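Local structure of vesicular integral-membrane protein VIP36 (Canis lupus familiaris, 2DUR) at residues D164-V169 against M179-D184; M66-K71 against H218-M223. The protein acts as a calcium-dependent lectin of the early secretory pathway that binds high-mannose glycans and takes part in transporting and sorting the glycoproteins that carry them. All coordinates share one frame; numbering follows the deposited sequence.

Contact 1 of 2, residues D164-V169 against M179-D184; sequences DTFLAV and MTDLED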
loop_
_atom_site.group_PDB
_atom_site.type_symbol
_atom_site.label_atom_id
_atom_site.label_comp_id
_atom_site.label_asym_id
_atom_site.label_seq_id
_atom_site.Cartn_x
_atom_site.Cartn_y
_atom_site.Cartn_z
ATOM N N ASP A 164 -12.058 -5.472 -12.873
ATOM C CA ASP A 164 -10.862 -4.857 -12.280
ATOM C C ASP A 164 -11.173 -4.127 -10.970
ATOM O O ASP A 164 -12.244 -3.544 -10.811
ATOM C CB ASP A 164 -10.169 -3.923 -13.272
ATOM C CG ASP A 164 -9.609 -4.654 -14.478
ATOM O OD1 ASP A 164 -9.352 -5.868 -14.393
ATOM O OD2 ASP A 164 -9.402 -3.984 -15.509
ATOM N N THR A 165 -10.222 -4.205 -10.037
ATOM C CA THR A 165 -10.312 -3.545 -8.727
ATOM C C THR A 165 -9.122 -2.600 -8.554
ATOM O O THR A 165 -7.956 -2.945 -8.862
ATOM C CB THR A 165 -10.328 -4.583 -7.567
ATOM O OG1 THR A 165 -9.217 -5.492 -7.723
ATOM C CG2 THR A 165 -11.634 -5.351 -7.536
ATOM N N PHE A 166 -9.418 -1.391 -8.068
ATOM C CA PHE A 166 -8.402 -0.343 -7.936
ATOM C C PHE A 166 -8.478 0.327 -6.582
ATOM O O PHE A 166 -9.555 0.368 -5.946
ATOM C CB PHE A 166 -8.589 0.781 -8.975
ATOM C CG PHE A 166 -8.646 0.306 -10.392
ATOM C CD1 PHE A 166 -9.866 -0.121 -10.934
ATOM C CD2 PHE A 166 -7.519 0.380 -11.198
ATOM C CE1 PHE A 166 -9.946 -0.548 -12.266
ATOM C CE2 PHE A 166 -7.585 -0.060 -12.541
ATOM C CZ PHE A 166 -8.815 -0.512 -13.060
ATOM N N LEU A 167 -7.317 0.842 -6.160
ATOM C CA LEU A 167 -7.206 1.677 -4.939
ATOM C C LEU A 167 -6.541 2.992 -5.274
ATOM O O LEU A 167 -5.644 3.038 -6.096
ATOM C CB LEU A 167 -6.364 0.933 -3.876
ATOM C CG LEU A 167 -6.549 1.428 -2.440
ATOM C CD1 LEU A 167 -7.841 0.894 -1.924
ATOM C CD2 LEU A 167 -5.393 0.925 -1.591
ATOM N N ALA A 168 -6.980 4.079 -4.636
ATOM C CA ALA A 168 -6.277 5.342 -4.749
ATOM C C ALA A 168 -5.841 5.796 -3.363
ATOM O O ALA A 168 -6.608 5.685 -2.407
ATOM C CB ALA A 168 -7.169 6.393 -5.402
ATOM N N VAL A 169 -4.598 6.259 -3.274
ATOM C CA VAL A 169 -4.059 6.833 -2.034
ATOM C C VAL A 169 -3.537 8.206 -2.379
ATOM O O VAL A 169 -2.605 8.345 -3.160
ATOM C CB VAL A 169 -2.910 5.970 -1.452
ATOM C CG1 VAL A 169 -2.397 6.609 -0.161
ATOM C CG2 VAL A 169 -3.382 4.506 -1.197
ATOM N N MET A 179 -9.366 5.802 -1.433
ATOM C CA MET A 179 -10.626 5.535 -2.133
ATOM C C MET A 179 -10.536 4.199 -2.860
ATOM O O MET A 179 -9.448 3.736 -3.160
ATOM C CB MET A 179 -10.920 6.662 -3.122
ATOM C CG MET A 179 -10.881 8.021 -2.463
ATOM S SD MET A 179 -11.142 9.397 -3.596
ATOM C CE MET A 179 -9.610 9.372 -4.531
ATOM N N THR A 180 -11.682 3.599 -3.156
ATOM C CA THR A 180 -11.685 2.307 -3.833
ATOM C C THR A 180 -12.521 2.401 -5.113
ATOM O O THR A 180 -13.420 3.257 -5.230
ATOM C CB THR A 180 -12.264 1.205 -2.940
ATOM O OG1 THR A 180 -13.614 1.512 -2.606
ATOM C CG2 THR A 180 -11.468 1.071 -1.616
ATOM N N ASP A 181 -12.216 1.506 -6.046
ATOM C CA ASP A 181 -13.038 1.321 -7.261
ATOM C C ASP A 181 -13.173 -0.181 -7.444
ATOM O O ASP A 181 -12.339 -0.804 -8.087
ATOM C CB ASP A 181 -12.392 2.012 -8.459
ATOM C CG ASP A 181 -13.087 1.683 -9.803
ATOM O OD1 ASP A 181 -14.175 1.073 -9.808
ATOM O OD2 ASP A 181 -12.475 2.019 -10.834
ATOM N N LEU A 182 -14.213 -0.735 -6.837
ATOM C CA LEU A 182 -14.375 -2.189 -6.743
ATOM C C LEU A 182 -15.628 -2.752 -7.398
ATOM O O LEU A 182 -15.756 -3.971 -7.503
ATOM C CB LEU A 182 -14.351 -2.644 -5.279
ATOM C CG LEU A 182 -13.227 -2.100 -4.387
ATOM C CD1 LEU A 182 -13.511 -2.474 -2.929
ATOM C CD2 LEU A 182 -11.855 -2.582 -4.835
ATOM N N GLU A 183 -16.513 -1.865 -7.855
ATOM C CA GLU A 183 -17.879 -2.219 -8.278
ATOM C C GLU A 183 -18.119 -2.050 -9.777
ATOM O O GLU A 183 -19.277 -2.143 -10.235
ATOM C CB GLU A 183 -18.898 -1.366 -7.511
ATOM C CG GLU A 183 -18.879 -1.516 -6.004
ATOM C CD GLU A 183 -18.891 -2.958 -5.539
ATOM O OE1 GLU A 183 -19.630 -3.793 -6.117
ATOM O OE2 GLU A 183 -18.158 -3.264 -4.570
ATOM N N ASP A 184 -17.043 -1.802 -10.522
ATOM C CA ASP A 184 -17.065 -1.647 -11.982
ATOM C C ASP A 184 -17.870 -0.415 -12.411
ATOM O O ASP A 184 -18.514 -0.410 -13.470
ATOM C CB ASP A 184 -17.587 -2.925 -12.666
ATOM C CG ASP A 184 -17.066 -3.084 -14.081
ATOM O OD1 ASP A 184 -17.731 -3.786 -14.883
ATOM O OD2 ASP A 184 -16.012 -2.516 -14.424
HETATM O O HOH W 1 -14.302 -1.690 -10.198
HETATM O O HOH W 2 -13.481 -2.074 -13.336
#
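With chi1 of Phe166 at -54° its ring leans back beside its own backbone N, while Asp181 turns CG away from its backbone N (chi1 171°), beside its carbonyl carbon; the ring and the carboxylate thereby come to lie side by side and point the same way. Their planes are 23° apart, and OD2 of Asp181 approaches CD1 of Phe166 obliquely at 3.4 Å. The two residues form one rung of the antiparallel hairpin 165-172/175-181, part of one sheet of the L-type lectin beta sandwich. Phe166 and Asp181 exchange both backbone hydrogen bonds, as do Ala168 and Met179, where the Ala168 N to Met179 O bond is nearly straight. On the face with Phe166, the Met179 chain bends at its last torsion and sets CE 3.9 Å from CB of Ala168; Trp188 touches both Phe166 and Ala168 there. The other face looks into the sandwich. Here, at the non-hydrogen-bonded pair, CD1 of Leu167 meets CG2 of Thr180 at 3.6 Å, and Ile129 of the facing sheet touches both side chains. Further along, Leu182 brings CD2 to 3.7 Å from CB of Thr165, whose OG1 is hydrogen-bonded to the carbonyl of Phe70 on the next strand. Past Leu182 the chains part, and water links them. One molecule joins Asp164 O, Asp181 OD1 and the amide of Asp184, each at 2.8 Å. A second water lies at the edge of the Phe166 ring, in its plane, and hydrogen-bonds to OD2 of Asp184 at 2.8 Å.

Contact 2 of 2, residues M66-K71 against H218-M223; sequences MHVHFK and HDIISM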
loop_
_atom_site.group_PDB
_atom_site.type_symbol
_atom_site.label_atom_id
_atom_site.label_comp_id
_atom_site.label_asym_id
_atom_site.label_seq_id
_atom_site.Cartn_x
_atom_site.Cartn_y
_atom_site.Cartn_z
ATOM N N MET A 66 -1.372 8.009 -5.623
ATOM C CA MET A 66 -1.016 6.695 -6.189
ATOM C C MET A 66 -2.268 5.893 -6.531
ATOM O O MET A 66 -3.163 5.727 -5.709
ATOM C CB MET A 66 -0.170 5.897 -5.167
ATOM C CG MET A 66 0.247 4.496 -5.682
ATOM S SD MET A 66 1.541 4.591 -6.942
ATOM C CE MET A 66 3.039 4.613 -5.957
ATOM N N HIS A 67 -2.352 5.400 -7.770
ATOM C CA HIS A 67 -3.438 4.524 -8.144
ATOM C C HIS A 67 -2.913 3.116 -8.321
ATOM O O HIS A 67 -1.959 2.894 -9.059
ATOM C CB HIS A 67 -4.063 4.949 -9.471
ATOM C CG HIS A 67 -4.722 6.284 -9.415
ATOM N ND1 HIS A 67 -5.268 6.888 -10.529
ATOM C CD2 HIS A 67 -4.910 7.141 -8.384
ATOM C CE1 HIS A 67 -5.770 8.062 -10.179
ATOM N NE2 HIS A 67 -5.570 8.238 -8.885
ATOM N N VAL A 68 -3.534 2.169 -7.652
ATOM C CA VAL A 68 -3.042 0.778 -7.707
ATOM C C VAL A 68 -4.110 -0.091 -8.305
ATOM O O VAL A 68 -5.205 -0.184 -7.782
ATOM C CB VAL A 68 -2.653 0.261 -6.277
ATOM C CG1 VAL A 68 -2.070 -1.157 -6.345
ATOM C CG2 VAL A 68 -1.667 1.201 -5.647
ATOM N N HIS A 69 -3.787 -0.732 -9.427
ATOM C CA HIS A 69 -4.649 -1.747 -9.968
ATOM C C HIS A 69 -4.098 -3.088 -9.447
ATOM O O HIS A 69 -2.975 -3.465 -9.787
ATOM C CB HIS A 69 -4.584 -1.677 -11.498
ATOM C CG HIS A 69 -5.387 -2.729 -12.187
ATOM N ND1 HIS A 69 -5.316 -2.931 -13.549
ATOM C CD2 HIS A 69 -6.261 -3.644 -11.714
ATOM C CE1 HIS A 69 -6.129 -3.915 -13.886
ATOM N NE2 HIS A 69 -6.714 -4.369 -12.795
ATOM N N PHE A 70 -4.882 -3.726 -8.593
ATOM C CA PHE A 70 -4.451 -4.960 -7.911
ATOM C C PHE A 70 -5.485 -6.039 -8.145
ATOM O O PHE A 70 -6.593 -5.776 -8.610
ATOM C CB PHE A 70 -4.273 -4.688 -6.404
ATOM C CG PHE A 70 -5.566 -4.417 -5.681
ATOM C CD1 PHE A 70 -6.102 -3.112 -5.667
ATOM C CD2 PHE A 70 -6.282 -5.442 -5.048
ATOM C CE1 PHE A 70 -7.336 -2.856 -5.028
ATOM C CE2 PHE A 70 -7.501 -5.193 -4.383
ATOM C CZ PHE A 70 -8.044 -3.876 -4.389
ATOM N N LYS A 71 -5.138 -7.282 -7.822
ATOM C CA LYS A 71 -6.122 -8.344 -7.852
ATOM C C LYS A 71 -5.807 -9.344 -6.751
ATOM O O LYS A 71 -4.700 -9.880 -6.717
ATOM C CB LYS A 71 -6.132 -9.049 -9.214
ATOM C CG LYS A 71 -7.360 -9.865 -9.411
ATOM C CD LYS A 71 -7.348 -10.578 -10.762
ATOM C CE LYS A 71 -8.458 -11.617 -10.815
ATOM N NZ LYS A 71 -9.838 -11.025 -10.890
ATOM N N HIS A 218 -1.921 -12.677 -4.668
ATOM C CA HIS A 218 -1.901 -11.219 -4.449
ATOM C C HIS A 218 -1.139 -10.592 -5.602
ATOM O O HIS A 218 0.075 -10.630 -5.641
ATOM C CB HIS A 218 -1.228 -10.897 -3.085
ATOM C CG HIS A 218 -1.959 -11.462 -1.910
ATOM N ND1 HIS A 218 -1.538 -12.598 -1.238
ATOM C CD2 HIS A 218 -3.050 -11.021 -1.243
ATOM C CE1 HIS A 218 -2.382 -12.862 -0.256
ATOM N NE2 HIS A 218 -3.303 -11.916 -0.231
ATOM N N ASP A 219 -1.880 -10.021 -6.574
ATOM C CA ASP A 219 -1.260 -9.455 -7.774
ATOM C C ASP A 219 -1.302 -7.921 -7.801
ATOM O O ASP A 219 -2.273 -7.317 -7.357
ATOM C CB ASP A 219 -1.973 -9.928 -9.049
ATOM C CG ASP A 219 -1.955 -11.435 -9.222
ATOM O OD1 ASP A 219 -1.090 -12.089 -8.608
ATOM O OD2 ASP A 219 -2.791 -11.954 -9.994
ATOM N N ILE A 220 -0.246 -7.319 -8.338
ATOM C CA ILE A 220 -0.224 -5.875 -8.651
ATOM C C ILE A 220 -0.100 -5.767 -10.161
ATOM O O ILE A 220 0.894 -6.207 -10.723
ATOM C CB ILE A 220 0.982 -5.151 -7.997
ATOM C CG1 ILE A 220 0.978 -5.346 -6.473
ATOM C CG2 ILE A 220 0.985 -3.633 -8.347
ATOM C CD1 ILE A 220 -0.221 -4.731 -5.730
ATOM N N ILE A 221 -1.118 -5.195 -10.816
ATOM C CA ILE A 221 -1.053 -5.010 -12.277
ATOM C C ILE A 221 -0.310 -3.721 -12.611
ATOM O O ILE A 221 0.568 -3.694 -13.477
ATOM C CB ILE A 221 -2.438 -5.030 -12.931
ATOM C CG1 ILE A 221 -3.086 -6.416 -12.838
ATOM C CG2 ILE A 221 -2.335 -4.605 -14.430
ATOM C CD1 ILE A 221 -3.744 -6.763 -11.488
ATOM N N SER A 222 -0.658 -2.637 -11.915
ATOM C CA SER A 222 0.047 -1.389 -12.120
ATOM C C SER A 222 -0.010 -0.550 -10.857
ATOM O O SER A 222 -0.916 -0.730 -10.029
ATOM C CB SER A 222 -0.570 -0.582 -13.290
ATOM O OG SER A 222 -1.896 -0.225 -12.986
ATOM N N MET A 223 0.964 0.334 -10.741
ATOM C CA MET A 223 0.990 1.401 -9.743
ATOM C C MET A 223 1.347 2.659 -10.510
ATOM O O MET A 223 2.372 2.713 -11.179
ATOM C CB MET A 223 2.050 1.086 -8.695
ATOM C CG MET A 223 1.673 -0.170 -7.902
ATOM S SD MET A 223 2.842 -0.561 -6.602
ATOM C CE MET A 223 2.610 0.790 -5.454
HETATM O O HOH W 3 -2.688 1.880 -11.615
HETATM O O HOH W 4 -3.637 -0.998 -14.937
#
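Ile221 lies across one face of the His69 imidazole, its CB 3.8 Å from the ring centroid and 20° off the normal in a CH-pi contact. CG2 of Ile221 comes down near the rim, 3.5 Å from ND1 of His69, while its CD1 reaches past the ring to the CB of Lys71. Ser222 approaches the same histidine obliquely, putting OG 3.4 Å from CB of His69, and a water in the plane of the imidazole bridges ND1 to that hydroxyl. Both residues can face His69 because the antiparallel pairing of strands 64-73 and 217-227, in the lectin beta sandwich, slips by one residue here at a classic beta bulge. The carbonyl of His69 accepts two amides: that of Ile221 at 2.7 Å and, in the carbonyl plane on a lone pair, that of Ser222 at 3.3 Å. On the opposite face, turned to the sandwich interior, CD1 of Ile220 sits 4.1 Å from both CG1 of Val68 and CB of Phe70. Met66 and Met223 cross at an angle, and the bends in their chains bring the two CE methyls to 3.9 Å. Beyond the bulge Lys71 and Asp219 pair through both backbone bonds, and the Asp219 carboxylate forms a salt bridge with Arg41.

Contacts 1 and 2 sit in the same sheet with centres about 10 Å apart, sharing the boundary between neighbouring strands 64-73 and 165-172. Probable backbone hydrogen bonds join them there: Leu167 O to Val68 N and Val169 O to Met66 N, each 2.8 Å. On one face the rings of Phe166 and His69 meet with planes about 35° apart, and CG of Asp164 packs 3.4 Å from NE2 of His69. Along the chain, contact 1 is nested within the loop that contact 2 closes. The His218 side chain of contact 2 lies about 8 Å from a bound mannose and about 10 Å from the calcium ion; the Leu167 side chain of contact 1 lies about 11 Å from that of Asp114, a calcium ligand.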